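Local coordinates for galactose mutarotase-like protein (Clostridium acetobutylicum, PDB 3OS7) that probably binds carbohydrate and may act as an aldose 1-epimerase, interconverting the anomers of aldose sugars, at residues 21-24 against 29-32; 93-98 against 147-152; 190-195 against 273-278; 210-215 against 220-225. One frame throughout, in Å; residues are numbered along the deposited sequence.

Contact 1: residues 21-24 against 29-32; sequences IRFA and EALI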
loop_
_atom_site.group_PDB
_atom_site.type_symbol
_atom_site.label_atom_id
_atom_site.label_comp_id
_atom_site.label_asym_id
_atom_site.label_seq_id
_atom_site.Cartn_x
_atom_site.Cartn_y
_atom_site.Cartn_z
ATOM N N ILE A 21 5.782 11.611 -13.676
ATOM C CA ILE A 21 4.830 12.705 -13.562
ATOM C C ILE A 21 4.903 13.312 -12.174
ATOM O O ILE A 21 4.708 12.607 -11.162
ATOM C CB ILE A 21 3.357 12.254 -13.856
ATOM C CG1 ILE A 21 3.209 11.490 -15.178
ATOM C CG2 ILE A 21 2.411 13.471 -13.773
ATOM C CD1 ILE A 21 3.394 12.315 -16.414
ATOM N N ARG A 22 5.216 14.609 -12.115
ATOM C CA ARG A 22 5.166 15.391 -10.889
ATOM C C ARG A 22 3.864 16.195 -10.906
ATOM O O ARG A 22 3.495 16.762 -11.929
ATOM C CB ARG A 22 6.337 16.343 -10.857
ATOM C CG ARG A 22 6.809 16.742 -9.515
ATOM C CD ARG A 22 8.143 17.498 -9.626
ATOM N NE ARG A 22 9.237 16.720 -10.212
ATOM C CZ ARG A 22 10.094 15.948 -9.531
ATOM N NH1 ARG A 22 9.989 15.779 -8.222
ATOM N NH2 ARG A 22 11.052 15.312 -10.176
ATOM N N PHE A 23 3.145 16.212 -9.796
ATOM C CA PHE A 23 1.845 16.900 -9.769
ATOM C C PHE A 23 1.632 17.582 -8.431
ATOM O O PHE A 23 2.129 17.120 -7.409
ATOM C CB PHE A 23 0.669 15.982 -10.220
ATOM C CG PHE A 23 0.489 14.681 -9.445
ATOM C CD1 PHE A 23 1.421 13.659 -9.513
ATOM C CD2 PHE A 23 -0.696 14.431 -8.755
ATOM C CE1 PHE A 23 1.210 12.452 -8.865
ATOM C CE2 PHE A 23 -0.888 13.238 -8.060
ATOM C CZ PHE A 23 0.066 12.247 -8.113
ATOM N N ALA A 24 0.890 18.689 -8.462
ATOM C CA ALA A 24 0.800 19.600 -7.343
ATOM C C ALA A 24 -0.597 20.202 -7.283
ATOM O O ALA A 24 -1.163 20.590 -8.318
ATOM C CB ALA A 24 1.851 20.713 -7.497
ATOM N N GLU A 29 2.667 18.280 -3.209
ATOM C CA GLU A 29 3.313 17.871 -4.435
ATOM C C GLU A 29 3.636 16.371 -4.351
ATOM O O GLU A 29 4.072 15.882 -3.289
ATOM C CB GLU A 29 4.592 18.680 -4.644
ATOM C CG GLU A 29 5.339 18.345 -5.923
ATOM C CD GLU A 29 6.594 19.188 -6.087
ATOM O OE1 GLU A 29 6.552 20.384 -5.701
ATOM O OE2 GLU A 29 7.603 18.632 -6.589
ATOM N N ALA A 30 3.394 15.654 -5.442
ATOM C CA ALA A 30 3.652 14.223 -5.553
ATOM C C ALA A 30 4.490 13.888 -6.794
ATOM O O ALA A 30 4.560 14.667 -7.756
ATOM C CB ALA A 30 2.368 13.429 -5.582
ATOM N N LEU A 31 5.081 12.714 -6.767
ATOM C CA LEU A 31 5.883 12.218 -7.896
ATOM C C LEU A 31 5.514 10.760 -8.104
ATOM O O LEU A 31 5.615 9.970 -7.177
ATOM C CB LEU A 31 7.373 12.364 -7.585
ATOM C CG LEU A 31 8.345 11.806 -8.631
ATOM C CD1 LEU A 31 8.119 12.481 -9.988
ATOM C CD2 LEU A 31 9.774 12.001 -8.106
ATOM N N ILE A 32 5.119 10.401 -9.329
ATOM C CA ILE A 32 4.772 9.062 -9.662
ATOM C C ILE A 32 5.679 8.527 -10.786
ATOM O O ILE A 32 6.068 9.274 -11.697
ATOM C CB ILE A 32 3.266 8.934 -10.038
ATOM C CG1 ILE A 32 2.828 7.462 -10.107
ATOM C CG2 ILE A 32 2.934 9.662 -11.359
ATOM C CD1 ILE A 32 1.281 7.315 -10.267
#
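F23 and A30 face each other as a hydrogen-bonded antiparallel pair, bonded both ways: F23 N donates to A30 O at 2.9 Å, while A30 N reaches F23 O at 2.8 Å. I21 and I32 repeat this two residues along, I32 N lying 2.9 Å from I21 O. On the side of the sheet carrying I21, F23, A30 and I32, the methyl CB of A30 sits over one face of the F23 ring, 3.8 Å from its centroid and 23° off the normal, a CH-pi contact. F23 brings its ring there by setting CG between its backbone N and carbonyl carbon (chi1 56°). Beside it, I21 CB meets I32 CG2 at 3.6 Å. The short segments run at 161° and belong to the hairpin of strands 18-25 and 28-33, within a five-stranded antiparallel sheet. V131, V133, Y157 and L159 of strands 128-137 and 151-160 pack against the F23 and I32 side, making it an interior surface. The other side carries R22, L31 and E29. L31 CD1 lies 4.0 Å above the centre of the R22 guanidinium plane, and E29 OE2, at the guanidinium edge, touches R22 CD at 3.3 Å. Guanidinium and carboxylate are nearly perpendicular, and R22 NH1 to E29 OE2, 4.1 Å, is too long for a salt bridge; R22 NE instead pairs with E12 on the neighbouring strand 8-14.

Contact 2: residues 93-98 against 147-152; sequences KTYKFP and FSHEFQ. With EDO (1,2-ethanediol), chain H.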
loop_
_atom_site.group_PDB
_atom_site.type_symbol
_atom_site.label_atom_id
_atom_site.label_comp_id
_atom_site.label_asym_id
_atom_site.label_seq_id
_atom_site.Cartn_x
_atom_site.Cartn_y
_atom_site.Cartn_z
ATOM N N LYS A 93 -9.818 -25.713 -9.927
ATOM C CA LYS A 93 -8.636 -25.152 -10.606
ATOM C C LYS A 93 -7.479 -24.952 -9.641
ATOM O O LYS A 93 -7.682 -24.457 -8.542
ATOM C CB LYS A 93 -8.971 -23.807 -11.245
ATOM C CG LYS A 93 -10.076 -23.864 -12.250
ATOM N N THR A 94 -6.271 -25.350 -10.060
ATOM C CA THR A 94 -5.060 -25.158 -9.267
ATOM C C THR A 94 -4.218 -24.056 -9.884
ATOM O O THR A 94 -3.934 -24.064 -11.085
ATOM C CB THR A 94 -4.196 -26.449 -9.202
ATOM O OG1 THR A 94 -4.968 -27.535 -8.687
ATOM C CG2 THR A 94 -2.963 -26.261 -8.313
ATOM N N TYR A 95 -3.830 -23.104 -9.052
ATOM C CA TYR A 95 -2.910 -22.049 -9.414
ATOM C C TYR A 95 -1.569 -22.401 -8.787
ATOM O O TYR A 95 -1.503 -22.751 -7.600
ATOM C CB TYR A 95 -3.425 -20.732 -8.844
ATOM C CG TYR A 95 -4.674 -20.239 -9.515
ATOM C CD1 TYR A 95 -5.928 -20.657 -9.087
ATOM C CD2 TYR A 95 -4.604 -19.371 -10.587
ATOM C CE1 TYR A 95 -7.077 -20.234 -9.715
ATOM C CE2 TYR A 95 -5.734 -18.934 -11.210
ATOM C CZ TYR A 95 -6.974 -19.361 -10.768
ATOM O OH TYR A 95 -8.116 -18.921 -11.401
ATOM N N LYS A 96 -0.507 -22.338 -9.575
ATOM C CA LYS A 96 0.826 -22.641 -9.077
ATOM C C LYS A 96 1.805 -21.610 -9.648
ATOM O O LYS A 96 1.960 -21.497 -10.864
ATOM C CB LYS A 96 1.209 -24.068 -9.437
ATOM C CG LYS A 96 2.468 -24.567 -8.739
ATOM C CD LYS A 96 2.872 -25.933 -9.292
ATOM C CE LYS A 96 3.784 -26.675 -8.347
ATOM N NZ LYS A 96 4.928 -25.825 -7.956
ATOM N N PHE A 97 2.423 -20.837 -8.758
ATOM C CA PHE A 97 3.329 -19.758 -9.152
ATOM C C PHE A 97 4.759 -20.097 -8.792
ATOM O O PHE A 97 4.997 -20.784 -7.809
ATOM C CB PHE A 97 2.957 -18.464 -8.431
ATOM C CG PHE A 97 1.501 -18.111 -8.490
ATOM C CD1 PHE A 97 0.736 -18.384 -9.622
ATOM C CD2 PHE A 97 0.908 -17.444 -7.429
ATOM C CE1 PHE A 97 -0.599 -18.044 -9.675
ATOM C CE2 PHE A 97 -0.448 -17.101 -7.475
ATOM C CZ PHE A 97 -1.198 -17.392 -8.607
ATOM N N PRO A 98 5.729 -19.596 -9.563
ATOM C CA PRO A 98 7.123 -19.853 -9.186
ATOM C C PRO A 98 7.446 -19.213 -7.836
ATOM O O PRO A 98 6.967 -18.138 -7.579
ATOM C CB PRO A 98 7.915 -19.185 -10.311
ATOM C CG PRO A 98 6.995 -19.171 -11.469
ATOM C CD PRO A 98 5.625 -18.978 -10.895
ATOM N N PHE A 147 -1.165 -17.367 -14.441
ATOM C CA PHE A 147 -2.414 -16.757 -13.975
ATOM C C PHE A 147 -3.216 -16.310 -15.196
ATOM O O PHE A 147 -3.117 -15.157 -15.658
ATOM C CB PHE A 147 -2.085 -15.595 -13.058
ATOM C CG PHE A 147 -3.249 -15.031 -12.361
ATOM C CD1 PHE A 147 -3.809 -15.694 -11.291
ATOM C CD2 PHE A 147 -3.799 -13.819 -12.763
ATOM C CE1 PHE A 147 -4.910 -15.151 -10.622
ATOM C CE2 PHE A 147 -4.884 -13.273 -12.079
ATOM C CZ PHE A 147 -5.433 -13.944 -11.030
ATOM N N SER A 148 -3.971 -17.241 -15.764
ATOM C CA SER A 148 -4.548 -17.007 -17.076
ATOM C C SER A 148 -5.876 -16.244 -17.019
ATOM O O SER A 148 -6.930 -16.751 -17.451
ATOM C CB SER A 148 -4.701 -18.325 -17.837
ATOM O OG SER A 148 -3.438 -18.961 -17.947
ATOM N N HIS A 149 -5.798 -15.011 -16.527
ATOM C CA HIS A 149 -6.918 -14.089 -16.530
ATOM C C HIS A 149 -6.427 -12.739 -16.995
ATOM O O HIS A 149 -5.614 -12.110 -16.300
ATOM C CB HIS A 149 -7.506 -13.895 -15.120
ATOM C CG HIS A 149 -7.976 -15.159 -14.471
ATOM N ND1 HIS A 149 -9.226 -15.691 -14.691
ATOM C CD2 HIS A 149 -7.367 -15.986 -13.591
ATOM C CE1 HIS A 149 -9.360 -16.800 -13.982
ATOM N NE2 HIS A 149 -8.232 -17.017 -13.326
ATOM N N GLU A 150 -6.907 -12.273 -18.146
ATOM C CA GLU A 150 -6.679 -10.889 -18.546
ATOM C C GLU A 150 -7.320 -9.941 -17.525
ATOM O O GLU A 150 -8.375 -10.225 -16.970
ATOM C CB GLU A 150 -7.197 -10.612 -19.963
ATOM C CG GLU A 150 -6.396 -11.382 -21.029
ATOM C CD GLU A 150 -6.660 -10.930 -22.460
ATOM O OE1 GLU A 150 -7.829 -10.871 -22.854
ATOM O OE2 GLU A 150 -5.684 -10.679 -23.215
ATOM N N PHE A 151 -6.650 -8.844 -17.238
ATOM C CA PHE A 151 -7.196 -7.846 -16.320
ATOM C C PHE A 151 -6.597 -6.473 -16.581
ATOM O O PHE A 151 -5.582 -6.353 -17.259
ATOM C CB PHE A 151 -7.018 -8.281 -14.840
ATOM C CG PHE A 151 -5.580 -8.343 -14.354
ATOM C CD1 PHE A 151 -4.920 -7.197 -13.962
ATOM C CD2 PHE A 151 -4.909 -9.568 -14.254
ATOM C CE1 PHE A 151 -3.607 -7.251 -13.507
ATOM C CE2 PHE A 151 -3.622 -9.640 -13.800
ATOM C CZ PHE A 151 -2.964 -8.446 -13.415
ATOM N N GLN A 152 -7.249 -5.436 -16.061
ATOM C CA GLN A 152 -6.666 -4.110 -16.044
ATOM C C GLN A 152 -6.734 -3.588 -14.621
ATOM O O GLN A 152 -7.802 -3.517 -14.025
ATOM C CB GLN A 152 -7.399 -3.129 -16.948
ATOM C CG GLN A 152 -6.747 -1.745 -17.018
ATOM C CD GLN A 152 -7.548 -0.776 -17.863
ATOM O OE1 GLN A 152 -8.611 -0.293 -17.445
ATOM N NE2 GLN A 152 -7.039 -0.480 -19.055
HETATM C C1 EDO H . -11.083 -1.051 -13.204
HETATM O O1 EDO H . -11.595 0.259 -12.968
HETATM C C2 EDO H . -9.669 -0.959 -13.775
HETATM O O2 EDO H . -9.660 -0.237 -15.023
#
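The polar part of this contact is one side-chain bond: Y95 OH and H149 NE2 lie 2.7 Å apart, and either could be the donor. NE2 meets the phenol at its edge, near the ring plane, and the hydroxyl likewise lies near the plane of the imidazole, so the two rings join rim to rim with their planes 25° apart and neither covers the other. The other nitrogen of the imidazole, ND1, is hydrogen-bonded to S174 OG, so H149 is held through both nitrogens and its ring rotation is fixed.

The aromatic contacts centre on F147. Its CD1 touches Y95 CE2 at 3.8 Å, the planes inclined at 43° in an oblique pair that is neither a stack nor edge-to-face, and the same CD1 meets F97 CZ at 4.1 Å. Within its own segment, F147 receives H149 CD2 over the centre of one face, 3.8 Å above the plane. Y95, F147 and H149 thus form an aromatic cluster, which ties the edge strand 93-96 of a small three-stranded antiparallel sheet to the turn leading into strand 151-160. That turn is an inverse gamma turn centred on S148, with a weak bond from H149 N to F147 O. F88 stacks on Y95, and M178 and P179 add apolar contacts to the cluster.

At the far end of the second segment, Q152 OE1 accepts a hydrogen bond of 2.6 Å from O2 of a 1,2-ethanediol, probably a crystallisation additive, which S169 OG also holds.

Contact 3: residues 190-195 against 273-278; sequences VPFIEG and TRVVYE. With EDO (1,2-ethanediol), chain I.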
loop_
_atom_site.group_PDB
_atom_site.type_symbol
_atom_site.label_atom_id
_atom_site.label_comp_id
_atom_site.label_asym_id
_atom_site.label_seq_id
_atom_site.Cartn_x
_atom_site.Cartn_y
_atom_site.Cartn_z
ATOM N N VAL A 190 9.781 8.077 8.928
ATOM C CA VAL A 190 9.680 8.262 10.366
ATOM C C VAL A 190 11.077 8.674 10.887
ATOM O O VAL A 190 11.926 7.824 11.081
ATOM C CB VAL A 190 9.207 6.964 11.082
ATOM C CG1 VAL A 190 9.052 7.200 12.564
ATOM C CG2 VAL A 190 7.891 6.408 10.477
ATOM N N PRO A 191 11.328 9.975 11.090
ATOM C CA PRO A 191 10.431 11.104 11.057
ATOM C C PRO A 191 10.093 11.595 9.643
ATOM O O PRO A 191 10.812 11.313 8.685
ATOM C CB PRO A 191 11.232 12.186 11.804
ATOM C CG PRO A 191 12.603 11.946 11.381
ATOM C CD PRO A 191 12.720 10.424 11.359
ATOM N N PHE A 192 9.048 12.393 9.562
ATOM C CA PHE A 192 8.569 12.953 8.304
ATOM C C PHE A 192 8.783 14.470 8.208
ATOM O O PHE A 192 8.394 15.104 7.228
ATOM C CB PHE A 192 7.102 12.581 8.097
ATOM C CG PHE A 192 6.192 12.939 9.269
ATOM C CD1 PHE A 192 5.861 14.251 9.526
ATOM C CD2 PHE A 192 5.660 11.950 10.087
ATOM C CE1 PHE A 192 5.024 14.575 10.572
ATOM C CE2 PHE A 192 4.835 12.285 11.144
ATOM C CZ PHE A 192 4.507 13.593 11.375
ATOM N N ILE A 193 9.435 15.050 9.219
ATOM C CA ILE A 193 9.739 16.473 9.214
ATOM C C ILE A 193 11.171 16.671 9.707
ATOM O O ILE A 193 11.675 15.883 10.503
ATOM C CB ILE A 193 8.695 17.256 10.060
ATOM C CG1 ILE A 193 8.891 18.765 9.916
ATOM C CG2 ILE A 193 8.723 16.824 11.540
ATOM C CD1 ILE A 193 7.613 19.554 10.130
ATOM N N GLU A 194 11.835 17.710 9.196
ATOM C CA GLU A 194 13.201 18.037 9.641
ATOM C C GLU A 194 13.204 18.599 11.063
ATOM O O GLU A 194 12.218 19.181 11.529
ATOM C CB GLU A 194 13.857 19.045 8.684
ATOM C CG GLU A 194 15.305 18.726 8.392
ATOM C CD GLU A 194 15.446 17.571 7.417
ATOM O OE1 GLU A 194 15.244 16.403 7.834
ATOM O OE2 GLU A 194 15.761 17.842 6.231
ATOM N N GLY A 195 14.312 18.411 11.767
ATOM C CA GLY A 195 14.436 18.914 13.130
ATOM C C GLY A 195 13.651 18.090 14.126
ATOM O O GLY A 195 13.273 18.570 15.199
ATOM N N THR A 273 2.212 17.855 14.566
ATOM C CA THR A 273 1.763 17.389 13.255
ATOM C C THR A 273 1.483 15.889 13.241
ATOM O O THR A 273 2.235 15.098 13.791
ATOM C CB THR A 273 2.865 17.686 12.204
ATOM O OG1 THR A 273 3.265 19.055 12.320
ATOM C CG2 THR A 273 2.383 17.412 10.764
ATOM N N ARG A 274 0.405 15.513 12.536
ATOM C CA ARG A 274 -0.013 14.124 12.371
ATOM C C ARG A 274 -0.100 13.825 10.871
ATOM O O ARG A 274 -0.683 14.620 10.128
ATOM C CB ARG A 274 -1.400 13.933 12.997
ATOM C CG ARG A 274 -1.930 12.564 12.837
ATOM C CD ARG A 274 -3.333 12.423 13.348
ATOM N NE ARG A 274 -3.394 12.647 14.780
ATOM C CZ ARG A 274 -3.957 13.679 15.379
ATOM N NH1 ARG A 274 -4.521 14.639 14.676
ATOM N NH2 ARG A 274 -3.910 13.765 16.717
ATOM N N VAL A 275 0.478 12.703 10.442
ATOM C CA VAL A 275 0.271 12.168 9.095
ATOM C C VAL A 275 -0.829 11.123 9.181
ATOM O O VAL A 275 -0.795 10.258 10.047
ATOM C CB VAL A 275 1.551 11.542 8.503
ATOM C CG1 VAL A 275 1.221 10.739 7.243
ATOM C CG2 VAL A 275 2.594 12.666 8.197
ATOM N N VAL A 276 -1.842 11.263 8.337
ATOM C CA VAL A 276 -3.007 10.376 8.385
ATOM C C VAL A 276 -3.104 9.530 7.117
ATOM O O VAL A 276 -3.010 10.056 5.995
ATOM C CB VAL A 276 -4.322 11.178 8.551
ATOM C CG1 VAL A 276 -5.514 10.223 8.637
ATOM C CG2 VAL A 276 -4.277 12.097 9.784
ATOM N N TYR A 277 -3.322 8.236 7.304
ATOM C CA TYR A 277 -3.490 7.268 6.228
ATOM C C TYR A 277 -4.847 6.599 6.439
ATOM O O TYR A 277 -4.978 5.627 7.184
ATOM C CB TYR A 277 -2.357 6.240 6.290
ATOM C CG TYR A 277 -2.223 5.245 5.150
ATOM C CD1 TYR A 277 -2.820 5.435 3.911
ATOM C CD2 TYR A 277 -1.424 4.093 5.316
ATOM C CE1 TYR A 277 -2.603 4.529 2.872
ATOM C CE2 TYR A 277 -1.245 3.194 4.291
ATOM C CZ TYR A 277 -1.835 3.402 3.084
ATOM O OH TYR A 277 -1.620 2.500 2.044
ATOM N N GLU A 278 -5.865 7.158 5.801
ATOM C CA GLU A 278 -7.245 6.688 5.932
ATOM C C GLU A 278 -7.542 5.643 4.854
ATOM O O GLU A 278 -7.210 5.812 3.686
ATOM C CB GLU A 278 -8.199 7.882 5.831
ATOM C CG GLU A 278 -9.644 7.570 6.103
ATOM C CD GLU A 278 -10.527 8.828 6.291
ATOM O OE1 GLU A 278 -10.054 9.986 6.157
ATOM O OE2 GLU A 278 -11.719 8.619 6.604
HETATM C C1 EDO I . 12.381 12.779 6.112
HETATM O O1 EDO I . 13.389 12.709 5.104
HETATM C C2 EDO I . 12.878 13.687 7.219
HETATM O O2 EDO I . 12.849 15.034 6.738
#
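E194 OE1 accepts a 3.0 Å hydrogen bond from O2 of a 1,2-ethanediol, probably from the crystallisation liquor, but the two segments themselves meet through apolar groups, chiefly F192 and V275. V275 CG2 lies over the F192 ring face, 3.5 Å from the centroid and only 5° off the normal. Its distances to the six ring carbons agree within about 0.2 Å, which confirms a centred CH-pi contact. The two side chains come from opposite directions, and V275 offers the methyl that stands beside its backbone N, CG1 being anti to that N (chi1 168°). The closest polar approach is that of T273 O, which stands at the edge of the ring, near its plane, 3.6 Å from F192 CZ. T273 CG2 adds a more peripheral touch, 3.9 Å from F192 CE1. The contact fastens the loop between strands 178-189 and 201-213 onto strand 273-279, part of the antiparallel beta-sandwich (supersandwich) fold of the galactose mutarotase family. I266 and D268 of the adjoining strand 263-268 also touch F192, while I52 packs on V275. T273 OG1 is bonded to K271 O.

Contact 4: residues 210-215 against 220-225; sequences FWKQDS and TGESFA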
loop_
_atom_site.group_PDB
_atom_site.type_symbol
_atom_site.label_atom_id
_atom_site.label_comp_id
_atom_site.label_asym_id
_atom_site.label_seq_id
_atom_site.Cartn_x
_atom_site.Cartn_y
_atom_site.Cartn_z
ATOM N N PHE A 210 -5.214 -9.240 16.632
ATOM C CA PHE A 210 -3.904 -9.699 16.204
ATOM C C PHE A 210 -4.005 -11.140 15.670
ATOM O O PHE A 210 -4.695 -11.973 16.267
ATOM C CB PHE A 210 -2.983 -9.647 17.415
ATOM C CG PHE A 210 -1.626 -10.228 17.175
ATOM C CD1 PHE A 210 -0.731 -9.574 16.371
ATOM C CD2 PHE A 210 -1.255 -11.440 17.759
ATOM C CE1 PHE A 210 0.520 -10.073 16.147
ATOM C CE2 PHE A 210 0.014 -11.966 17.533
ATOM C CZ PHE A 210 0.912 -11.261 16.713
ATOM N N TRP A 211 -3.273 -11.443 14.595
ATOM C CA TRP A 211 -3.289 -12.775 13.954
ATOM C C TRP A 211 -1.882 -13.350 14.018
ATOM O O TRP A 211 -0.923 -12.761 13.483
ATOM C CB TRP A 211 -3.796 -12.667 12.516
ATOM C CG TRP A 211 -5.215 -12.243 12.485
ATOM C CD1 TRP A 211 -5.699 -10.964 12.653
ATOM C CD2 TRP A 211 -6.358 -13.081 12.335
ATOM N NE1 TRP A 211 -7.064 -10.958 12.603
ATOM C CE2 TRP A 211 -7.506 -12.239 12.408
ATOM C CE3 TRP A 211 -6.538 -14.462 12.135
ATOM C CZ2 TRP A 211 -8.789 -12.724 12.299
ATOM C CZ3 TRP A 211 -7.857 -14.951 12.000
ATOM C CH2 TRP A 211 -8.952 -14.082 12.087
ATOM N N LYS A 212 -1.752 -14.465 14.730
ATOM C CA LYS A 212 -0.472 -15.113 14.898
ATOM C C LYS A 212 0.031 -15.656 13.567
ATOM O O LYS A 212 -0.738 -16.198 12.769
ATOM C CB LYS A 212 -0.613 -16.269 15.895
ATOM C CG LYS A 212 0.692 -16.965 16.320
ATOM C CD LYS A 212 0.403 -18.028 17.420
ATOM C CE LYS A 212 1.611 -18.957 17.672
ATOM N NZ LYS A 212 1.509 -19.730 18.948
ATOM N N GLN A 213 1.332 -15.536 13.370
ATOM C CA GLN A 213 2.022 -16.149 12.245
ATOM C C GLN A 213 3.000 -17.255 12.692
ATOM O O GLN A 213 3.566 -17.185 13.779
ATOM C CB GLN A 213 2.765 -15.074 11.452
ATOM C CG GLN A 213 1.806 -14.145 10.678
ATOM C CD GLN A 213 2.501 -12.949 10.109
ATOM O OE1 GLN A 213 2.556 -11.907 10.748
ATOM N NE2 GLN A 213 3.088 -13.105 8.903
ATOM N N ASP A 214 3.171 -18.263 11.835
ATOM C CA ASP A 214 4.084 -19.382 12.081
ATOM C C ASP A 214 5.495 -19.035 11.600
ATOM O O ASP A 214 5.770 -17.897 11.224
ATOM C CB ASP A 214 3.539 -20.719 11.492
ATOM C CG ASP A 214 3.495 -20.773 9.947
ATOM O OD1 ASP A 214 4.096 -19.923 9.256
ATOM O OD2 ASP A 214 2.831 -21.710 9.414
ATOM N N SER A 215 6.385 -20.016 11.605
ATOM C CA SER A 215 7.790 -19.736 11.302
ATOM C C SER A 215 8.022 -19.463 9.805
ATOM O O SER A 215 9.080 -18.961 9.448
ATOM C CB SER A 215 8.651 -20.906 11.765
ATOM O OG SER A 215 8.329 -22.043 11.002
ATOM N N THR A 220 -1.521 -18.784 11.401
ATOM C CA THR A 220 -1.996 -20.040 11.977
ATOM C C THR A 220 -3.494 -20.158 11.899
ATOM O O THR A 220 -4.038 -21.258 12.024
ATOM C CB THR A 220 -1.573 -20.205 13.437
ATOM O OG1 THR A 220 -2.277 -19.260 14.244
ATOM C CG2 THR A 220 -0.093 -19.993 13.590
ATOM N N GLY A 221 -4.165 -19.026 11.741
ATOM C CA GLY A 221 -5.627 -18.985 11.795
ATOM C C GLY A 221 -6.178 -18.565 13.145
ATOM O O GLY A 221 -7.376 -18.324 13.267
ATOM N N GLU A 222 -5.304 -18.454 14.143
ATOM C CA GLU A 222 -5.680 -18.015 15.470
ATOM C C GLU A 222 -5.612 -16.504 15.527
ATOM O O GLU A 222 -4.671 -15.899 15.018
ATOM C CB GLU A 222 -4.694 -18.525 16.507
ATOM C CG GLU A 222 -4.551 -20.017 16.645
ATOM C CD GLU A 222 -3.254 -20.357 17.380
ATOM O OE1 GLU A 222 -2.145 -20.321 16.762
ATOM O OE2 GLU A 222 -3.342 -20.595 18.596
ATOM N N SER A 223 -6.609 -15.904 16.157
ATOM C CA SER A 223 -6.659 -14.469 16.364
ATOM C C SER A 223 -6.845 -14.133 17.849
ATOM O O SER A 223 -7.380 -14.929 18.617
ATOM C CB SER A 223 -7.796 -13.876 15.562
ATOM O OG SER A 223 -9.039 -14.393 16.019
ATOM N N PHE A 224 -6.359 -12.975 18.249
ATOM C CA PHE A 224 -6.332 -12.585 19.657
ATOM C C PHE A 224 -6.655 -11.128 19.838
ATOM O O PHE A 224 -6.328 -10.301 18.975
ATOM C CB PHE A 224 -4.952 -12.831 20.254
ATOM C CG PHE A 224 -4.465 -14.234 20.092
ATOM C CD1 PHE A 224 -4.636 -15.153 21.113
ATOM C CD2 PHE A 224 -3.862 -14.639 18.929
ATOM C CE1 PHE A 224 -4.197 -16.449 20.979
ATOM C CE2 PHE A 224 -3.417 -15.951 18.785
ATOM C CZ PHE A 224 -3.585 -16.846 19.826
ATOM N N ALA A 225 -7.264 -10.794 20.989
ATOM C CA ALA A 225 -7.408 -9.416 21.395
ATOM C C ALA A 225 -5.984 -8.819 21.526
ATOM O O ALA A 225 -5.076 -9.516 21.953
ATOM C CB ALA A 225 -8.176 -9.324 22.743
HETATM O O HOH W 1 -3.442 -16.296 12.507
HETATM O O HOH W 2 0.142 -21.873 17.161
#
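W211 carries S223 CB over the centre of one face, 3.4 Å from the centroid of the six-membered ring and 3° off its normal, a CH-pi contact. Water 1 lies at the edge of the indole, Y285 meets the indole edge-to-face, and W211 NE1 bonds to S250 OG. F224 has F210 O and K212 CB at its edge, while the F210 and F224 rings meet obliquely. F210 and F224 bond in both directions through their backbones, F224 N to F210 O at 2.8 Å. A longer bond of 3.3 Å runs from K212 N to E222 O, and T220 N reaches K212 O at 3.0 Å. Water 1 donates to K212 O and E222 O and accepts from G221 N, bridging both segments. T220 OG1 accepts from E222 N and donates to the anti lone pair of E222 OE1 at 2.7 Å. The extended K212 chain runs alongside E222, and water 2 bridges K212 NZ to E222 OE1, 4.3 Å apart and beyond a direct salt bridge. These features describe a surface beta hairpin of strands 201-213 and 222-224, its return arm opened by an ST turn at T220 and a corner at G221.

Along the chain, contacts 1, 2 and 3 follow in series, and contact 4 is nested inside the long loop that contact 3 closes. None touches another: the nearest pair, contacts 1 and 3, have centres 19 Å apart and nearest atoms about 11 Å apart, whereas contacts 1 and 4 lie on opposite sides of the chain's centre, 39 Å between centres. Contact 1 belongs to a separate five-stranded sheet; contacts 2, 3 and 4 each reach the extensive antiparallel strand network. The hairpins of contacts 1 and 4 build neighbouring strands, while contacts 2 and 3, with 48 and 77 residues between their segments, tie the edge strand 93-96 of a small sheet and a loop to the main strands.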